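3-oxoacyl-[acyl-carrier-protein] synthase 3 (PDB 2X3E) probably catalyses the first condensation of fatty acid biosynthesis, joining acetyl-CoA and malonyl-ACP with loss of carbon dioxide to give 3-oxobutanoyl-ACP. Local coordinates at residues Leu56-Ala61 with Ala96-Val101; Thr113-Gly118 with Ala134-Val139; Gln221-Met226 with Leu257-Asp262; Ala284-Ala289 with Met305-Phe310. The protein carries 1 engineered substitution. All blocks are in the same frame, centred on the assembly; numbering follows the deposited sequence. Where two conformers were deposited one is given.

How the contacts relate
The four contacts step through the layered fold of the thiolase superfamily. Contact 1 is outermost on one side, where helix 53-68 rests on strand 133-140; that strand carries contact 2, and the two touch through Ala61 and Leu98 on Leu135. Contacts 2 and 4 meet in the middle, their centres about 10 Å apart, where the helices starting near Gly114 and Ser285 pack through Phe115 with Pro287 and Val116 with Ile286. Contact 3 lies about 13 Å from contact 4 and about 34 Å from contact 1, centre to centre. The predicted active-site His250 is near contacts 2, 3 and 4: its side chain is about 4 Å from that of Met226, about 5 Å from that of Ile286 and about 8 Å from that of Phe115.

Contact 1 (Leu56-Ala61 with Ala96-Val101); sequences LALRAA and ARLGLV
Leu58, in mid-helix, faces Leu98 just past the end of helix 91-97, their CA atoms 6.7 Å apart, and Gly99 ends that helix with positive phi in a Schellman motif. Both methyls of Leu58 take part. Its CG stands anti to the backbone N (chi1 -175°), and the two branches part from there. CD2 sits over one face of the Arg97 guanidinium, 3.2 Å from NE, while CD1 lies 3.4 Å from Arg97 CB and 3.6 Å from Leu98 CD2. The Leu58 side chain and that of Arg97 cross at about a right angle, with a bend at chi3 in the arginine. One helical turn further on, Ala61 CB meets Leu98 CD1 at 3.5 Å, closer than usual for two carbons. Leu98 also touches Ser62 of the same helix as Leu58 and Leu135 of strand 133-140, while Arg97 touches Asp55. No hydrogen bond spans the two segments. The junction of helix 53-68 with the end of helix 91-97 is therefore held by methyl packing, graded from the buried Ala61 to the exposed Arg97, where a leucine methyl lies against the flat face of a charged group at the protein surface.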
loop_
_atom_site.group_PDB
_atom_site.type_symbol
_atom_site.label_atom_id
_atom_site.label_comp_id
_atom_site.label_asym_id
_atom_site.label_seq_id
_atom_site.Cartn_x
_atom_site.Cartn_y
_atom_site.Cartn_z
ATOM N N LEU A 56 15.156 7.726 -5.311
ATOM C CA LEU A 56 15.518 6.636 -6.221
ATOM C C LEU A 56 14.366 6.330 -7.169
ATOM O O LEU A 56 14.569 6.098 -8.370
ATOM C CB LEU A 56 15.885 5.363 -5.449
ATOM C CG LEU A 56 16.992 5.424 -4.390
ATOM C CD1 LEU A 56 17.385 4.004 -3.967
ATOM C CD2 LEU A 56 18.215 6.193 -4.876
ATOM N N ALA A 57 13.154 6.332 -6.620
ATOM C CA ALA A 57 11.957 6.060 -7.403
ATOM C C ALA A 57 11.758 7.103 -8.503
ATOM O O ALA A 57 11.339 6.773 -9.613
ATOM C CB ALA A 57 10.729 6.004 -6.482
ATOM N N LEU A 58 12.064 8.356 -8.191
ATOM C CA LEU A 58 11.920 9.448 -9.145
ATOM C C LEU A 58 12.798 9.219 -10.374
ATOM O O LEU A 58 12.332 9.345 -11.505
ATOM C CB LEU A 58 12.268 10.773 -8.469
ATOM C CG LEU A 58 12.080 12.064 -9.251
ATOM C CD1 LEU A 58 10.632 12.247 -9.688
ATOM C CD2 LEU A 58 12.531 13.229 -8.394
ATOM N N ARG A 59 14.056 8.849 -10.146
ATOM C CA ARG A 59 14.986 8.597 -11.244
ATOM C C ARG A 59 14.567 7.386 -12.074
ATOM O O ARG A 59 14.611 7.438 -13.308
ATOM C CB ARG A 59 16.419 8.418 -10.724
ATOM C CG ARG A 59 17.078 9.695 -10.197
ATOM C CD ARG A 59 17.274 10.763 -11.291
ATOM N NE ARG A 59 18.133 10.300 -12.380
ATOM C CZ ARG A 59 19.466 10.346 -12.372
ATOM N NH1 ARG A 59 20.126 10.835 -11.329
ATOM N NH2 ARG A 59 20.145 9.888 -13.414
ATOM N N ALA A 60 14.156 6.307 -11.412
ATOM C CA ALA A 60 13.710 5.103 -12.131
ATOM C C ALA A 60 12.470 5.367 -12.976
ATOM O O ALA A 60 12.378 4.904 -14.118
ATOM C CB ALA A 60 13.449 3.951 -11.169
ATOM N N ALA A 61 11.521 6.100 -12.403
ATOM C CA ALA A 61 10.260 6.419 -13.072
ATOM C C ALA A 61 10.452 7.331 -14.280
ATOM O O ALA A 61 9.814 7.123 -15.316
ATOM C CB ALA A 61 9.286 7.048 -12.081
ATOM N N ALA A 96 4.285 13.928 -8.235
ATOM C CA ALA A 96 4.410 15.377 -8.403
ATOM C C ALA A 96 5.758 15.763 -9.016
ATOM O O ALA A 96 5.818 16.592 -9.925
ATOM C CB ALA A 96 4.225 16.096 -7.068
ATOM N N ARG A 97 6.830 15.147 -8.517
ATOM C CA ARG A 97 8.182 15.437 -9.004
ATOM C C ARG A 97 8.453 14.905 -10.420
ATOM O O ARG A 97 9.422 15.315 -11.052
ATOM C CB ARG A 97 9.236 14.920 -8.015
ATOM C CG ARG A 97 9.299 15.748 -6.740
ATOM C CD ARG A 97 10.542 15.453 -5.910
ATOM N NE ARG A 97 11.776 15.821 -6.610
ATOM C CZ ARG A 97 12.965 15.988 -6.030
ATOM N NH1 ARG A 97 13.110 15.854 -4.711
ATOM N NH2 ARG A 97 14.019 16.311 -6.776
ATOM N N LEU A 98 7.599 14.003 -10.905
ATOM C CA LEU A 98 7.623 13.554 -12.306
ATOM C C LEU A 98 6.806 14.450 -13.231
ATOM O O LEU A 98 6.691 14.163 -14.425
ATOM C CB LEU A 98 7.067 12.138 -12.410
ATOM C CG LEU A 98 7.934 11.029 -11.827
ATOM C CD1 LEU A 98 7.119 9.765 -11.727
ATOM C CD2 LEU A 98 9.177 10.823 -12.692
ATOM N N GLY A 99 6.222 15.515 -12.679
ATOM C CA GLY A 99 5.320 16.392 -13.425
ATOM C C GLY A 99 3.911 15.829 -13.525
ATOM O O GLY A 99 3.130 16.270 -14.369
ATOM N N LEU A 100 3.583 14.863 -12.659
ATOM C CA LEU A 100 2.307 14.143 -12.739
ATOM C C LEU A 100 1.384 14.423 -11.547
ATOM O O LEU A 100 0.666 13.535 -11.077
ATOM C CB LEU A 100 2.555 12.637 -12.875
ATOM C CG LEU A 100 3.517 12.210 -13.985
ATOM C CD1 LEU A 100 3.680 10.709 -13.973
ATOM C CD2 LEU A 100 3.046 12.701 -15.360
ATOM N N VAL A 101 1.396 15.663 -11.069
ATOM C CA VAL A 101 0.405 16.121 -10.101
ATOM C C VAL A 101 -0.995 15.789 -10.621
ATOM O O VAL A 101 -1.259 15.938 -11.808
ATOM C CB VAL A 101 0.495 17.642 -9.881
ATOM C CG1 VAL A 101 0.275 18.392 -11.193
ATOM C CG2 VAL A 101 -0.516 18.095 -8.837
#

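Contact 2 (Thr113-Gly118 with Ala134-Val139); sequences TGFVYG and ALLVGV
Leu136 of strand 133-140 packs against Phe115 and Gly118 on the first turns of helix 114-127, part of a beta-alpha-beta crossover in the thiolase fold. The crossover runs from strand 104-109 through this helix to strand 133-140, which is parallel to the first strand and separated from it in the sheet by strand 75-79. Helix and strand segments are nearly antiparallel, at 166°, with their axes 8.3 Å apart.

From its CB, which points toward the helix, Leu136 continues to CG, anti to the backbone N (chi1 171°) and 4.0 Å from Phe115 CE1. There the chain forks. CD1 goes to the main chain of Gly118, 3.8 Å from its CA. CD2 makes the closer contacts: it is 3.4 Å from Gly118 C and 3.6 Å from Phe115 O, and it also stands over a face of the Phe115 ring in a CH-pi contact, 27° off the ring normal. Since Gly118 bears no side chain, the leucine can lie directly on the helix backbone.

Val77 and Leu119 also touch Leu136, and the ring of Phe115 rests on Val164 of the neighbouring strand 160-169. The helix begins just after Ala112, the engineered residue at a predicted active-site position, about 9 Å from the Phe115 side chain, so this packing sets the helix against the sheet close to the predicted catalytic centre. At Gly138, also without a side chain, the backbone N comes to the edge of the same ring, near its plane, 4.0 Å from Phe115 CD1.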
loop_
_atom_site.group_PDB
_atom_site.type_symbol
_atom_site.label_atom_id
_atom_site.label_comp_id
_atom_site.label_asym_id
_atom_site.label_seq_id
_atom_site.Cartn_x
_atom_site.Cartn_y
_atom_site.Cartn_z
ATOM N N THR A 113 7.892 -9.275 -1.980
ATOM C CA THR A 113 6.874 -9.582 -2.995
ATOM C C THR A 113 6.150 -8.327 -3.513
ATOM O O THR A 113 5.176 -8.429 -4.258
ATOM C CB THR A 113 5.819 -10.575 -2.437
ATOM O OG1 THR A 113 6.461 -11.547 -1.601
ATOM C CG2 THR A 113 5.074 -11.280 -3.574
ATOM N N GLY A 114 6.630 -7.150 -3.123
ATOM C CA GLY A 114 5.985 -5.886 -3.464
ATOM C C GLY A 114 5.801 -5.619 -4.948
ATOM O O GLY A 114 4.778 -5.082 -5.351
ATOM N N PHE A 115 6.780 -5.981 -5.765
ATOM C CA PHE A 115 6.680 -5.723 -7.205
ATOM C C PHE A 115 5.614 -6.610 -7.874
ATOM O O PHE A 115 4.857 -6.137 -8.741
ATOM C CB PHE A 115 8.035 -5.882 -7.886
ATOM C CG PHE A 115 8.061 -5.370 -9.299
ATOM C CD1 PHE A 115 8.093 -4.009 -9.552
ATOM C CD2 PHE A 115 8.042 -6.253 -10.376
ATOM C CE1 PHE A 115 8.105 -3.529 -10.853
ATOM C CE2 PHE A 115 8.058 -5.784 -11.676
ATOM C CZ PHE A 115 8.093 -4.418 -11.917
ATOM N N VAL A 116 5.530 -7.874 -7.448
ATOM C CA VAL A 116 4.500 -8.787 -7.964
ATOM C C VAL A 116 3.085 -8.351 -7.546
ATOM O O VAL A 116 2.177 -8.290 -8.391
ATOM C CB VAL A 116 4.770 -10.254 -7.559
ATOM C CG1 VAL A 116 3.696 -11.180 -8.122
ATOM C CG2 VAL A 116 6.144 -10.703 -8.065
ATOM N N TYR A 117 2.906 -8.051 -6.258
ATOM C CA TYR A 117 1.642 -7.503 -5.746
ATOM C C TYR A 117 1.325 -6.175 -6.408
ATOM O O TYR A 117 0.171 -5.893 -6.719
ATOM C CB TYR A 117 1.690 -7.305 -4.222
ATOM C CG TYR A 117 1.160 -8.481 -3.426
ATOM C CD1 TYR A 117 1.970 -9.573 -3.113
ATOM C CD2 TYR A 117 -0.154 -8.495 -2.982
ATOM C CE1 TYR A 117 1.468 -10.647 -2.383
ATOM C CE2 TYR A 117 -0.660 -9.556 -2.260
ATOM C CZ TYR A 117 0.149 -10.628 -1.960
ATOM O OH TYR A 117 -0.380 -11.664 -1.223
ATOM N N GLY A 118 2.358 -5.356 -6.588
ATOM C CA GLY A 118 2.239 -4.089 -7.307
ATOM C C GLY A 118 1.693 -4.252 -8.710
ATOM O O GLY A 118 0.831 -3.483 -9.128
ATOM N N ALA A 134 -0.096 3.520 -16.175
ATOM C CA ALA A 134 0.425 3.581 -14.817
ATOM C C ALA A 134 1.917 3.354 -14.764
ATOM O O ALA A 134 2.480 2.615 -15.577
ATOM C CB ALA A 134 -0.261 2.546 -13.948
ATOM N N LEU A 135 2.539 3.994 -13.781
ATOM C CA LEU A 135 3.878 3.660 -13.342
ATOM C C LEU A 135 3.780 2.780 -12.102
ATOM O O LEU A 135 3.034 3.092 -11.163
ATOM C CB LEU A 135 4.668 4.929 -12.994
ATOM C CG LEU A 135 5.436 5.596 -14.135
ATOM C CD1 LEU A 135 5.744 7.054 -13.808
ATOM C CD2 LEU A 135 6.740 4.826 -14.418
ATOM N N LEU A 136 4.531 1.685 -12.103
ATOM C CA LEU A 136 4.778 0.904 -10.894
ATOM C C LEU A 136 6.273 0.962 -10.615
ATOM O O LEU A 136 7.077 0.603 -11.474
ATOM C CB LEU A 136 4.349 -0.550 -11.070
ATOM C CG LEU A 136 4.763 -1.493 -9.932
ATOM C CD1 LEU A 136 4.069 -1.093 -8.640
ATOM C CD2 LEU A 136 4.443 -2.942 -10.312
ATOM N N VAL A 137 6.640 1.425 -9.422
ATOM C CA VAL A 137 8.040 1.470 -9.016
ATOM C C VAL A 137 8.257 0.551 -7.825
ATOM O O VAL A 137 7.648 0.743 -6.772
ATOM C CB VAL A 137 8.487 2.889 -8.603
ATOM C CG1 VAL A 137 9.998 2.913 -8.311
ATOM C CG2 VAL A 137 8.124 3.916 -9.676
ATOM N N GLY A 138 9.093 -0.463 -8.017
ATOM C CA GLY A 138 9.621 -1.256 -6.912
ATOM C C GLY A 138 10.857 -0.555 -6.385
ATOM O O GLY A 138 11.826 -0.395 -7.113
ATOM N N VAL A 139 10.808 -0.104 -5.135
ATOM C CA VAL A 139 11.910 0.647 -4.540
ATOM C C VAL A 139 12.055 0.314 -3.066
ATOM O O VAL A 139 11.066 0.245 -2.339
ATOM C CB VAL A 139 11.712 2.180 -4.697
ATOM C CG1 VAL A 139 10.349 2.640 -4.128
ATOM C CG2 VAL A 139 12.866 2.947 -4.050
#

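Contact 3 (Gln221-Met226 with Leu257-Asp262); sequences QAVTQM and LAAVAD
Val223 lays its CG1 methyl over a face of the Ala259 peptide carbonyl, 3.6 Å from Ala259 O and 3.7 Å from Ala259 C. The amides of Gln221 and Gln225 lie on another side of the first helix: Gln225 NE2 donates to Gln221 OE1 at 3.1 Å, with the acceptor almost in the Gln225 amide plane and the donor tilted 16° from the Gln221 carbonyl plane. Gln188 NE2 is a second partner of that same OE1.

The side chains that meet between the helices are apolar, and some rest on backbone carbonyls. Val223 CG1 is anti to the backbone N, which leaves CG2 anti to the carbonyl carbon, 3.7 Å from Ala259 CB. Val260 CG2 lies 3.8 Å from Val223 O. Met226 CE also approaches Val260 CG2, but Met226 was modelled in two conformers and this touch is tentative. The segment axes come within 8.9 Å and cross at -46°.

In the conformer described, the Met226 side chain is about 4 Å from that of the predicted active-site His250, and helix 254-264 starts within the predicted ACP-binding region 251-255. Van der Waals packing of valine and alanine, on each other and on backbone carbonyls, thus holds the interface, whereas the Gln221-Gln225 bond stays within one helix.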
loop_
_atom_site.group_PDB
_atom_site.type_symbol
_atom_site.label_atom_id
_atom_site.label_comp_id
_atom_site.label_asym_id
_atom_site.label_seq_id
_atom_site.Cartn_x
_atom_site.Cartn_y
_atom_site.Cartn_z
ATOM N N GLN A 221 12.473 -22.325 2.893
ATOM C CA GLN A 221 11.106 -21.961 2.572
ATOM C C GLN A 221 11.040 -21.075 1.331
ATOM O O GLN A 221 10.179 -21.278 0.473
ATOM C CB GLN A 221 10.430 -21.273 3.758
ATOM C CG GLN A 221 8.930 -21.450 3.732
ATOM C CD GLN A 221 8.223 -20.867 4.930
ATOM O OE1 GLN A 221 7.049 -20.526 4.842
ATOM N NE2 GLN A 221 8.921 -20.761 6.059
ATOM N N ALA A 222 11.946 -20.104 1.232
ATOM C CA ALA A 222 11.991 -19.224 0.065
ATOM C C ALA A 222 12.098 -20.011 -1.247
ATOM O O ALA A 222 11.398 -19.710 -2.205
ATOM C CB ALA A 222 13.144 -18.220 0.182
ATOM N N VAL A 223 12.953 -21.032 -1.275
ATOM C CA VAL A 223 13.132 -21.836 -2.487
ATOM C C VAL A 223 11.833 -22.520 -2.910
ATOM O O VAL A 223 11.421 -22.428 -4.066
ATOM C CB VAL A 223 14.218 -22.915 -2.305
ATOM C CG1 VAL A 223 14.267 -23.831 -3.532
ATOM C CG2 VAL A 223 15.581 -22.270 -2.053
ATOM N N THR A 224 11.207 -23.212 -1.963
ATOM C CA THR A 224 9.955 -23.938 -2.205
ATOM C C THR A 224 8.806 -22.977 -2.543
ATOM O O THR A 224 8.019 -23.221 -3.461
ATOM C CB THR A 224 9.575 -24.786 -0.961
ATOM O OG1 THR A 224 10.653 -25.662 -0.623
ATOM C CG2 THR A 224 8.352 -25.627 -1.229
ATOM N N GLN A 225 8.721 -21.879 -1.799
ATOM C CA GLN A 225 7.639 -20.906 -1.973
ATOM C C GLN A 225 7.623 -20.342 -3.393
ATOM O O GLN A 225 6.572 -20.295 -4.040
ATOM C CB GLN A 225 7.779 -19.761 -0.965
ATOM C CG GLN A 225 7.466 -20.148 0.468
ATOM C CD GLN A 225 6.006 -19.966 0.833
ATOM O OE1 GLN A 225 5.156 -19.821 -0.036
ATOM N NE2 GLN A 225 5.713 -19.984 2.121
ATOM N N MET A 226 8.789 -19.930 -3.883
ATOM C CA MET A 226 8.862 -19.368 -5.223
ATOM C C MET A 226 8.705 -20.456 -6.289
ATOM O O MET A 226 7.974 -20.255 -7.258
ATOM C CB MET A 226 10.139 -18.537 -5.413
ATOM C CG MET A 226 9.969 -17.094 -4.929
ATOM S SD MET A 226 11.362 -16.030 -5.321
ATOM C CE MET A 226 12.254 -17.146 -6.391
ATOM N N LEU A 257 18.459 -18.670 -5.999
ATOM C CA LEU A 257 18.088 -18.507 -7.404
ATOM C C LEU A 257 18.278 -19.808 -8.194
ATOM O O LEU A 257 17.354 -20.272 -8.860
ATOM C CB LEU A 257 18.889 -17.357 -8.031
ATOM C CG LEU A 257 18.618 -15.988 -7.394
ATOM C CD1 LEU A 257 19.622 -14.940 -7.841
ATOM C CD2 LEU A 257 17.233 -15.544 -7.723
ATOM N N ALA A 258 19.466 -20.401 -8.101
ATOM C CA ALA A 258 19.724 -21.693 -8.741
ATOM C C ALA A 258 18.893 -22.830 -8.135
ATOM O O ALA A 258 18.505 -23.756 -8.848
ATOM C CB ALA A 258 21.203 -22.035 -8.682
ATOM N N ALA A 259 18.635 -22.768 -6.829
ATOM C CA ALA A 259 17.813 -23.780 -6.152
ATOM C C ALA A 259 16.361 -23.751 -6.636
ATOM O O ALA A 259 15.703 -24.789 -6.685
ATOM C CB ALA A 259 17.873 -23.603 -4.636
ATOM N N VAL A 260 15.857 -22.570 -6.985
ATOM C CA VAL A 260 14.523 -22.471 -7.570
ATOM C C VAL A 260 14.483 -23.166 -8.945
ATOM O O VAL A 260 13.575 -23.954 -9.211
ATOM C CB VAL A 260 14.041 -21.005 -7.657
ATOM C CG1 VAL A 260 12.763 -20.900 -8.488
ATOM C CG2 VAL A 260 13.808 -20.454 -6.255
ATOM N N ALA A 261 15.473 -22.892 -9.798
ATOM C CA ALA A 261 15.600 -23.581 -11.087
ATOM C C ALA A 261 15.658 -25.105 -10.919
ATOM O O ALA A 261 14.966 -25.848 -11.630
ATOM C CB ALA A 261 16.841 -23.085 -11.843
ATOM N N ASP A 262 16.485 -25.555 -9.981
ATOM C CA ASP A 262 16.621 -26.979 -9.658
ATOM C C ASP A 262 15.257 -27.619 -9.395
ATOM O O ASP A 262 14.944 -28.666 -9.960
ATOM C CB ASP A 262 17.545 -27.164 -8.447
ATOM C CG ASP A 262 17.670 -28.615 -8.007
ATOM O OD1 ASP A 262 17.860 -29.498 -8.870
ATOM O OD2 ASP A 262 17.578 -28.870 -6.789
#

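Contact 4 (Ala284-Ala289 with Met305-Phe310); sequences ASIPLA and MVLTGF
Thr308 OG1 is gripped by a hydrogen bond to Ser318 OG and a weak one to Gly317 O, while the backbone carbonyl of the same residue receives the tip of Ile286: CD1 lies 3.6 Å from Thr308 O and 4.0 Å from Thr308 C. The Ile286 side chain bridges helix 285-295 and strand 304-311. With chi1 at -66° its CG2 branch is anti to the backbone N and directed at Leu307, 4.0 Å from Leu307 CD2 and 4.1 Å from both Leu307 CD1 and CB. The other branch runs on extended (chi2 176°), carrying CD1 one residue further along the strand. Ile286 and Leu307 have the closest CA atoms of the two segments, 7.1 Å apart.

Next to Ile286, Ser285 OG is hydrogen-bonded to both His250 ND1 and Val282 O, tying the start of this helix to a predicted active-site residue. Ile286 also touches Phe115 and Val116 of helix 114-127, the partner helix in the central layer of the thiolase fold. The chemistry is split accordingly: Ile286 seats the helix on the sheet by apolar contact, without a hydrogen bond between the segments, while the polar link to the predicted active-site histidine is made by the preceding residue, Ser285.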
loop_
_atom_site.group_PDB
_atom_site.type_symbol
_atom_site.label_atom_id
_atom_site.label_comp_id
_atom_site.label_asym_id
_atom_site.label_seq_id
_atom_site.Cartn_x
_atom_site.Cartn_y
_atom_site.Cartn_z
ATOM N N ALA A 284 12.669 -3.650 -5.243
ATOM C CA ALA A 284 13.365 -3.286 -6.487
ATOM C C ALA A 284 14.008 -4.464 -7.237
ATOM O O ALA A 284 14.434 -4.303 -8.388
ATOM C CB ALA A 284 14.430 -2.229 -6.195
ATOM N N SER A 285 14.084 -5.640 -6.610
ATOM C CA SER A 285 14.964 -6.708 -7.109
ATOM C C SER A 285 14.576 -7.223 -8.493
ATOM O O SER A 285 15.438 -7.386 -9.365
ATOM C CB SER A 285 15.043 -7.865 -6.107
ATOM O OG SER A 285 13.818 -8.573 -6.014
ATOM N N ILE A 286 13.284 -7.465 -8.695
ATOM C CA ILE A 286 12.788 -7.963 -9.979
ATOM C C ILE A 286 12.979 -6.942 -11.116
ATOM O O ILE A 286 13.560 -7.276 -12.142
ATOM C CB ILE A 286 11.318 -8.417 -9.888
ATOM C CG1 ILE A 286 11.207 -9.633 -8.965
ATOM C CG2 ILE A 286 10.772 -8.750 -11.285
ATOM C CD1 ILE A 286 9.771 -10.098 -8.732
ATOM N N PRO A 287 12.533 -5.685 -10.932
ATOM C CA PRO A 287 12.774 -4.768 -12.060
ATOM C C PRO A 287 14.259 -4.403 -12.277
ATOM O O PRO A 287 14.666 -4.130 -13.410
ATOM C CB PRO A 287 11.926 -3.545 -11.707
ATOM C CG PRO A 287 11.769 -3.603 -10.209
ATOM C CD PRO A 287 11.684 -5.072 -9.897
ATOM N N LEU A 288 15.073 -4.419 -11.226
ATOM C CA LEU A 288 16.516 -4.227 -11.425
ATOM C C LEU A 288 17.110 -5.403 -12.206
ATOM O O LEU A 288 17.953 -5.201 -13.087
ATOM C CB LEU A 288 17.250 -4.024 -10.105
ATOM C CG LEU A 288 17.083 -2.640 -9.476
ATOM C CD1 LEU A 288 17.582 -2.666 -8.046
ATOM C CD2 LEU A 288 17.816 -1.582 -10.287
ATOM N N ALA A 289 16.654 -6.621 -11.910
ATOM C CA ALA A 289 17.090 -7.803 -12.662
ATOM C C ALA A 289 16.646 -7.721 -14.127
ATOM O O ALA A 289 17.422 -8.036 -15.028
ATOM C CB ALA A 289 16.578 -9.105 -12.002
ATOM N N MET A 305 7.914 -15.598 -19.989
ATOM C CA MET A 305 8.540 -15.093 -18.772
ATOM C C MET A 305 7.635 -15.248 -17.549
ATOM O O MET A 305 6.413 -15.087 -17.634
ATOM C CB MET A 305 8.896 -13.614 -18.959
ATOM C CG MET A 305 9.499 -12.926 -17.734
ATOM S SD MET A 305 9.876 -11.194 -18.074
ATOM C CE MET A 305 11.452 -11.360 -18.910
ATOM N N VAL A 306 8.257 -15.565 -16.417
ATOM C CA VAL A 306 7.601 -15.513 -15.118
ATOM C C VAL A 306 8.442 -14.684 -14.146
ATOM O O VAL A 306 9.666 -14.852 -14.051
ATOM C CB VAL A 306 7.357 -16.921 -14.546
ATOM C CG1 VAL A 306 6.845 -16.855 -13.099
ATOM C CG2 VAL A 306 6.363 -17.669 -15.430
ATOM N N LEU A 307 7.766 -13.768 -13.461
ATOM C CA LEU A 307 8.348 -13.008 -12.376
ATOM C C LEU A 307 7.811 -13.632 -11.102
ATOM O O LEU A 307 6.628 -13.948 -11.019
ATOM C CB LEU A 307 7.931 -11.537 -12.448
ATOM C CG LEU A 307 8.010 -10.859 -13.814
ATOM C CD1 LEU A 307 7.540 -9.402 -13.718
ATOM C CD2 LEU A 307 9.418 -10.928 -14.378
ATOM N N THR A 308 8.665 -13.806 -10.107
ATOM C CA THR A 308 8.235 -14.446 -8.873
ATOM C C THR A 308 8.919 -13.853 -7.642
ATOM O O THR A 308 10.098 -13.491 -7.681
ATOM C CB THR A 308 8.450 -15.973 -8.948
ATOM O OG1 THR A 308 7.876 -16.603 -7.791
ATOM C CG2 THR A 308 9.925 -16.312 -9.051
ATOM N N GLY A 309 8.155 -13.747 -6.555
ATOM C CA GLY A 309 8.659 -13.209 -5.302
ATOM C C GLY A 309 8.206 -13.992 -4.084
ATOM O O GLY A 309 7.187 -14.673 -4.113
ATOM N N PHE A 310 8.995 -13.899 -3.018
ATOM C CA PHE A 310 8.631 -14.403 -1.690
ATOM C C PHE A 310 9.300 -13.472 -0.683
ATOM O O PHE A 310 10.430 -13.050 -0.900
ATOM C CB PHE A 310 9.111 -15.849 -1.481
ATOM C CG PHE A 310 9.194 -16.253 -0.030
ATOM C CD1 PHE A 310 8.079 -16.737 0.637
ATOM C CD2 PHE A 310 10.382 -16.118 0.672
ATOM C CE1 PHE A 310 8.147 -17.094 1.981
ATOM C CE2 PHE A 310 10.463 -16.476 2.012
ATOM C CZ PHE A 310 9.335 -16.964 2.667
#